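Local atomic coordinates of alpha-1,4-endofucoidanase (Mariniflexile fucanivorans, PDB entry 6DLH), a protein that hydrolyses alpha-1,4-linked fucoidan internally by a retaining mechanism, as a GH107 enzyme whose catalytic part is followed by Ig-like domains. Residues Y656-G661 with L672-T677; P680-I685 with I726-T731. One frame throughout, in Å; residues are numbered along the deposited sequence.

Contact 1: residues Y656-G661 with L672-T677; sequences YTLQLG and LTITKT
Leu672, Leu658, Ile674 and Leu660 share this contact almost equally. Two pairs of aliphatic side chains meet across the gap between the backbones, and no hydrogen bond joins the segments. Leu660 CD1 lies 3.8 Å from Leu672 CD2. The two side chains cross at about a right angle and touch through these methyls. Their first torsions differ: Leu660 holds CG opposite its backbone N (chi1 176°), whereas Leu672 holds CG opposite its carbonyl carbon (chi1 -70°). The second pair lies deeper. Leu658 CD1 and Ile674 CD1 are 4.3 Å apart, a loose methyl contact between two buried residues. Each side has its own sheet behind it. Leu658 is hydrogen-bonded through its backbone to Trp693, and Ile674 packs on Phe711 and Leu713. Leu672 also touches Asp666 and Asp715, two ligands of a bound calcium ion, and its side chain is about 6 Å from the metal. The apolar layer therefore runs up to the calcium site. Leu658 and Ile674 face each other from strands of two sheets, and Leu660 and Leu672 extend the layer from the adjoining loops. Such side-chain packing is the core of a beta sandwich, consistent with an Ig-like domain.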
loop_
_atom_site.group_PDB
_atom_site.type_symbol
_atom_site.label_atom_id
_atom_site.label_comp_id
_atom_site.label_asym_id
_atom_site.label_seq_id
_atom_site.Cartn_x
_atom_site.Cartn_y
_atom_site.Cartn_z
ATOM N N TYR A 656 -9.146 -36.783 0.957
ATOM C CA TYR A 656 -7.820 -36.367 0.524
ATOM C C TYR A 656 -7.843 -36.076 -0.974
ATOM O O TYR A 656 -8.297 -36.907 -1.759
ATOM C CB TYR A 656 -6.783 -37.451 0.817
ATOM C CG TYR A 656 -5.357 -36.963 0.816
ATOM C CD1 TYR A 656 -4.691 -36.683 -0.369
ATOM C CD2 TYR A 656 -4.668 -36.792 2.004
ATOM C CE1 TYR A 656 -3.376 -36.244 -0.372
ATOM C CE2 TYR A 656 -3.354 -36.353 2.020
ATOM C CZ TYR A 656 -2.705 -36.078 0.829
ATOM O OH TYR A 656 -1.408 -35.651 0.848
ATOM N N THR A 657 -7.336 -34.894 -1.356
ATOM C CA THR A 657 -7.360 -34.463 -2.745
ATOM C C THR A 657 -5.973 -34.632 -3.361
ATOM O O THR A 657 -4.986 -34.106 -2.845
ATOM C CB THR A 657 -7.958 -33.053 -2.888
ATOM O OG1 THR A 657 -9.353 -33.097 -2.583
ATOM C CG2 THR A 657 -7.792 -32.476 -4.277
ATOM N N LEU A 658 -5.916 -35.399 -4.459
ATOM C CA LEU A 658 -4.719 -35.502 -5.277
ATOM C C LEU A 658 -4.718 -34.349 -6.276
ATOM O O LEU A 658 -5.746 -34.053 -6.891
ATOM C CB LEU A 658 -4.707 -36.853 -6.001
ATOM C CG LEU A 658 -4.602 -38.099 -5.117
ATOM C CD1 LEU A 658 -4.616 -39.362 -5.968
ATOM C CD2 LEU A 658 -3.365 -38.060 -4.229
ATOM N N GLN A 659 -3.547 -33.718 -6.427
ATOM C CA GLN A 659 -3.423 -32.444 -7.116
ATOM C C GLN A 659 -2.380 -32.547 -8.229
ATOM O O GLN A 659 -1.232 -32.916 -7.977
ATOM C CB GLN A 659 -3.016 -31.368 -6.106
ATOM C CG GLN A 659 -3.150 -29.943 -6.627
ATOM C CD GLN A 659 -4.521 -29.371 -6.359
ATOM O OE1 GLN A 659 -5.035 -29.437 -5.242
ATOM N NE2 GLN A 659 -5.123 -28.797 -7.389
ATOM N N LEU A 660 -2.799 -32.208 -9.457
ATOM C CA LEU A 660 -1.884 -32.071 -10.579
ATOM C C LEU A 660 -0.844 -31.021 -10.210
ATOM O O LEU A 660 -1.194 -29.889 -9.882
ATOM C CB LEU A 660 -2.665 -31.654 -11.832
ATOM C CG LEU A 660 -1.836 -31.375 -13.088
ATOM C CD1 LEU A 660 -1.240 -32.655 -13.657
ATOM C CD2 LEU A 660 -2.676 -30.677 -14.150
ATOM N N GLY A 661 0.427 -31.427 -10.227
ATOM C CA GLY A 661 1.522 -30.517 -9.937
ATOM C C GLY A 661 2.097 -30.759 -8.549
ATOM O O GLY A 661 3.202 -30.314 -8.256
ATOM N N LEU A 672 -5.435 -36.072 -17.873
ATOM C CA LEU A 672 -5.097 -37.317 -17.200
ATOM C C LEU A 672 -6.367 -37.978 -16.671
ATOM O O LEU A 672 -7.367 -37.306 -16.407
ATOM C CB LEU A 672 -4.125 -37.048 -16.045
ATOM C CG LEU A 672 -2.698 -36.623 -16.400
ATOM C CD1 LEU A 672 -2.287 -37.096 -17.789
ATOM C CD2 LEU A 672 -2.526 -35.118 -16.272
ATOM N N THR A 673 -6.296 -39.306 -16.518
ATOM C CA THR A 673 -7.322 -40.093 -15.853
ATOM C C THR A 673 -6.652 -40.924 -14.760
ATOM O O THR A 673 -5.576 -41.469 -14.974
ATOM C CB THR A 673 -8.097 -40.963 -16.855
ATOM O OG1 THR A 673 -8.593 -40.145 -17.917
ATOM C CG2 THR A 673 -9.247 -41.723 -16.229
ATOM N N ILE A 674 -7.276 -40.965 -13.578
ATOM C CA ILE A 674 -6.864 -41.862 -12.509
ATOM C C ILE A 674 -7.983 -42.880 -12.288
ATOM O O ILE A 674 -9.130 -42.526 -12.013
ATOM C CB ILE A 674 -6.465 -41.103 -11.223
ATOM C CG1 ILE A 674 -5.401 -40.036 -11.501
ATOM C CG2 ILE A 674 -6.012 -42.069 -10.135
ATOM C CD1 ILE A 674 -4.894 -39.321 -10.270
ATOM N N THR A 675 -7.631 -44.155 -12.472
ATOM C CA THR A 675 -8.519 -45.271 -12.195
ATOM C C THR A 675 -7.899 -46.110 -11.079
ATOM O O THR A 675 -6.680 -46.177 -10.948
ATOM C CB THR A 675 -8.788 -46.088 -13.465
ATOM O OG1 THR A 675 -7.513 -46.532 -13.924
ATOM C CG2 THR A 675 -9.464 -45.289 -14.559
ATOM N N LYS A 676 -8.757 -46.702 -10.248
ATOM C CA LYS A 676 -8.303 -47.591 -9.195
ATOM C C LYS A 676 -8.074 -48.962 -9.821
ATOM O O LYS A 676 -8.825 -49.362 -10.713
ATOM C CB LYS A 676 -9.353 -47.678 -8.087
ATOM C CG LYS A 676 -8.910 -48.392 -6.818
ATOM C CD LYS A 676 -10.086 -48.701 -5.918
ATOM C CE LYS A 676 -9.685 -49.221 -4.555
ATOM N NZ LYS A 676 -10.884 -49.481 -3.725
ATOM N N THR A 677 -7.035 -49.659 -9.339
ATOM C CA THR A 677 -6.660 -50.957 -9.876
ATOM C C THR A 677 -6.614 -52.029 -8.783
ATOM O O THR A 677 -6.737 -53.210 -9.105
ATOM C CB THR A 677 -5.403 -50.875 -10.755
ATOM O OG1 THR A 677 -4.350 -50.340 -9.953
ATOM C CG2 THR A 677 -5.601 -50.062 -12.020
#

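Contact 2: residues P680-I685 with I726-T731; sequences PDWLTI and INVIAT
Trp682 NE1 donates a hydrogen bond to Asn707 OD1, while the benzo part of the same indole packs on Val728 and Ile726. This is one end of the core of a beta sandwich, consistent with an Ig-like domain. Asn707 belongs to strand 705-713, which also pairs through its backbone with the strand of Ile726. The indole is thus tied by its nitrogen to the sheet on which its carbon atoms rest. The tryptophan sits in a type I turn from Pro680 to Leu683, which leads into strand 684-689. Its CG sits between the backbone N and the carbonyl carbon (chi1 65°), and this torsion helps bring the benzo atoms CZ2 and CH2 against Val728 and Ile726. Trp682 CZ2 comes to 3.7 Å from Val728 CG2. These two side chains slide past each other in opposite directions. A longer contact, 4.3 Å, joins Trp682 CH2 to Ile726 CD1. Both methyls approach the ring obliquely. Leu683 CB covers part of one indole face, 3.8 Å above its plane and offset toward the rim. Leu683 also touches Phe709 of strand 705-713. It meets Ile726 tip to tip: the single methyl Ile726 CD1 lies 4.0 Å from both Leu683 CD1 and Leu683 CD2.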
loop_
_atom_site.group_PDB
_atom_site.type_symbol
_atom_site.label_atom_id
_atom_site.label_comp_id
_atom_site.label_asym_id
_atom_site.label_seq_id
_atom_site.Cartn_x
_atom_site.Cartn_y
_atom_site.Cartn_z
ATOM N N PRO A 680 -8.446 -52.215 -0.665
ATOM C CA PRO A 680 -9.751 -52.209 0.011
ATOM C C PRO A 680 -10.856 -51.350 -0.612
ATOM O O PRO A 680 -10.590 -50.290 -1.182
ATOM C CB PRO A 680 -9.404 -51.672 1.406
ATOM C CG PRO A 680 -8.007 -52.207 1.646
ATOM C CD PRO A 680 -7.328 -52.141 0.292
ATOM N N ASP A 681 -12.102 -51.817 -0.444
ATOM C CA ASP A 681 -13.267 -51.349 -1.180
ATOM C C ASP A 681 -13.746 -49.985 -0.685
ATOM O O ASP A 681 -14.465 -49.294 -1.406
ATOM C CB ASP A 681 -14.433 -52.336 -1.069
ATOM C CG ASP A 681 -14.411 -53.447 -2.103
ATOM O OD1 ASP A 681 -13.612 -53.348 -3.062
ATOM O OD2 ASP A 681 -15.201 -54.402 -1.944
ATOM N N TRP A 682 -13.364 -49.612 0.543
ATOM C CA TRP A 682 -13.939 -48.430 1.166
ATOM C C TRP A 682 -13.521 -47.132 0.473
ATOM O O TRP A 682 -14.287 -46.171 0.490
ATOM C CB TRP A 682 -13.699 -48.399 2.682
ATOM C CG TRP A 682 -12.269 -48.276 3.108
ATOM C CD1 TRP A 682 -11.421 -49.294 3.433
ATOM C CD2 TRP A 682 -11.527 -47.059 3.308
ATOM N NE1 TRP A 682 -10.201 -48.798 3.804
ATOM C CE2 TRP A 682 -10.235 -47.430 3.741
ATOM C CE3 TRP A 682 -11.824 -45.698 3.163
ATOM C CZ2 TRP A 682 -9.244 -46.490 4.021
ATOM C CZ3 TRP A 682 -10.846 -44.770 3.443
ATOM C CH2 TRP A 682 -9.573 -45.162 3.865
ATOM N N LEU A 683 -12.324 -47.110 -0.138
ATOM C CA LEU A 683 -11.775 -45.895 -0.727
ATOM C C LEU A 683 -11.975 -45.904 -2.244
ATOM O O LEU A 683 -11.504 -46.806 -2.936
ATOM C CB LEU A 683 -10.294 -45.784 -0.344
ATOM C CG LEU A 683 -9.526 -44.582 -0.906
ATOM C CD1 LEU A 683 -9.540 -43.407 0.064
ATOM C CD2 LEU A 683 -8.091 -44.963 -1.228
ATOM N N THR A 684 -12.685 -44.891 -2.757
ATOM C CA THR A 684 -12.803 -44.701 -4.196
ATOM C C THR A 684 -12.216 -43.344 -4.583
ATOM O O THR A 684 -11.743 -42.601 -3.728
ATOM C CB THR A 684 -14.243 -44.883 -4.698
ATOM O OG1 THR A 684 -15.096 -43.908 -4.095
ATOM C CG2 THR A 684 -14.789 -46.278 -4.468
ATOM N N ILE A 685 -12.245 -43.038 -5.884
ATOM C CA ILE A 685 -11.719 -41.781 -6.381
ATOM C C ILE A 685 -12.730 -41.213 -7.364
ATOM O O ILE A 685 -13.364 -41.962 -8.108
ATOM C CB ILE A 685 -10.333 -41.963 -7.039
ATOM C CG1 ILE A 685 -9.537 -40.653 -7.063
ATOM C CG2 ILE A 685 -10.450 -42.581 -8.430
ATOM C CD1 ILE A 685 -8.204 -40.741 -7.777
ATOM N N ILE A 726 -2.544 -45.669 3.208
ATOM C CA ILE A 726 -3.249 -44.968 4.273
ATOM C C ILE A 726 -3.294 -45.866 5.505
ATOM O O ILE A 726 -3.815 -46.980 5.444
ATOM C CB ILE A 726 -4.681 -44.575 3.849
ATOM C CG1 ILE A 726 -4.705 -43.615 2.659
ATOM C CG2 ILE A 726 -5.453 -44.013 5.035
ATOM C CD1 ILE A 726 -6.033 -43.572 1.936
ATOM N N ASN A 727 -2.770 -45.352 6.621
ATOM C CA ASN A 727 -2.949 -45.970 7.924
ATOM C C ASN A 727 -4.311 -45.572 8.493
ATOM O O ASN A 727 -4.606 -44.387 8.636
ATOM C CB ASN A 727 -1.834 -45.566 8.890
ATOM C CG ASN A 727 -1.888 -46.350 10.182
ATOM O OD1 ASN A 727 -2.719 -47.241 10.327
ATOM N ND2 ASN A 727 -1.006 -46.036 11.116
ATOM N N VAL A 728 -5.133 -46.578 8.821
ATOM C CA VAL A 728 -6.430 -46.356 9.441
ATOM C C VAL A 728 -6.298 -46.624 10.940
ATOM O O VAL A 728 -6.009 -47.747 11.338
ATOM C CB VAL A 728 -7.528 -47.225 8.789
ATOM C CG1 VAL A 728 -8.864 -47.117 9.511
ATOM C CG2 VAL A 728 -7.706 -46.917 7.309
ATOM N N ILE A 729 -6.494 -45.580 11.760
ATOM C CA ILE A 729 -6.468 -45.690 13.212
ATOM C C ILE A 729 -7.879 -46.015 13.700
ATOM O O ILE A 729 -8.840 -45.341 13.327
ATOM C CB ILE A 729 -5.944 -44.393 13.869
ATOM C CG1 ILE A 729 -4.614 -43.912 13.280
ATOM C CG2 ILE A 729 -5.877 -44.529 15.384
ATOM C CD1 ILE A 729 -3.422 -44.775 13.631
ATOM N N ALA A 730 -7.979 -47.045 14.551
ATOM C CA ALA A 730 -9.242 -47.513 15.103
ATOM C C ALA A 730 -9.667 -46.618 16.264
ATOM O O ALA A 730 -8.838 -46.233 17.090
ATOM C CB ALA A 730 -9.110 -48.954 15.540
ATOM N N THR A 731 -10.971 -46.316 16.315
ATOM C CA THR A 731 -11.528 -45.409 17.307
ATOM C C THR A 731 -11.812 -46.177 18.598
ATOM O O THR A 731 -12.832 -46.859 18.707
ATOM C CB THR A 731 -12.780 -44.699 16.771
ATOM O OG1 THR A 731 -12.541 -44.208 15.449
ATOM C CG2 THR A 731 -13.238 -43.570 17.669
#

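How the contacts relate
Contacts 1 and 2 bridge the same two sheets of the C-terminal Ig-like domain of this construct, with centres about 17 Å apart. They follow in series along the chain, since strand 674-678 leads on to strand 684-689. They also touch directly. Lys676 NZ of contact 1 makes a probable hydrogen bond of 2.9 Å to Leu683 O of contact 2, and it is hydrogen-bonded to Pro680 O as well. On the apolar side, Ile674 CG2 lies 3.5 Å from Ile685 CD1, and Leu658 CD1 lies 4.2 Å from that same methyl. Contact 1 borders the calcium site of this domain, whereas contact 2 lies away from the calcium sites.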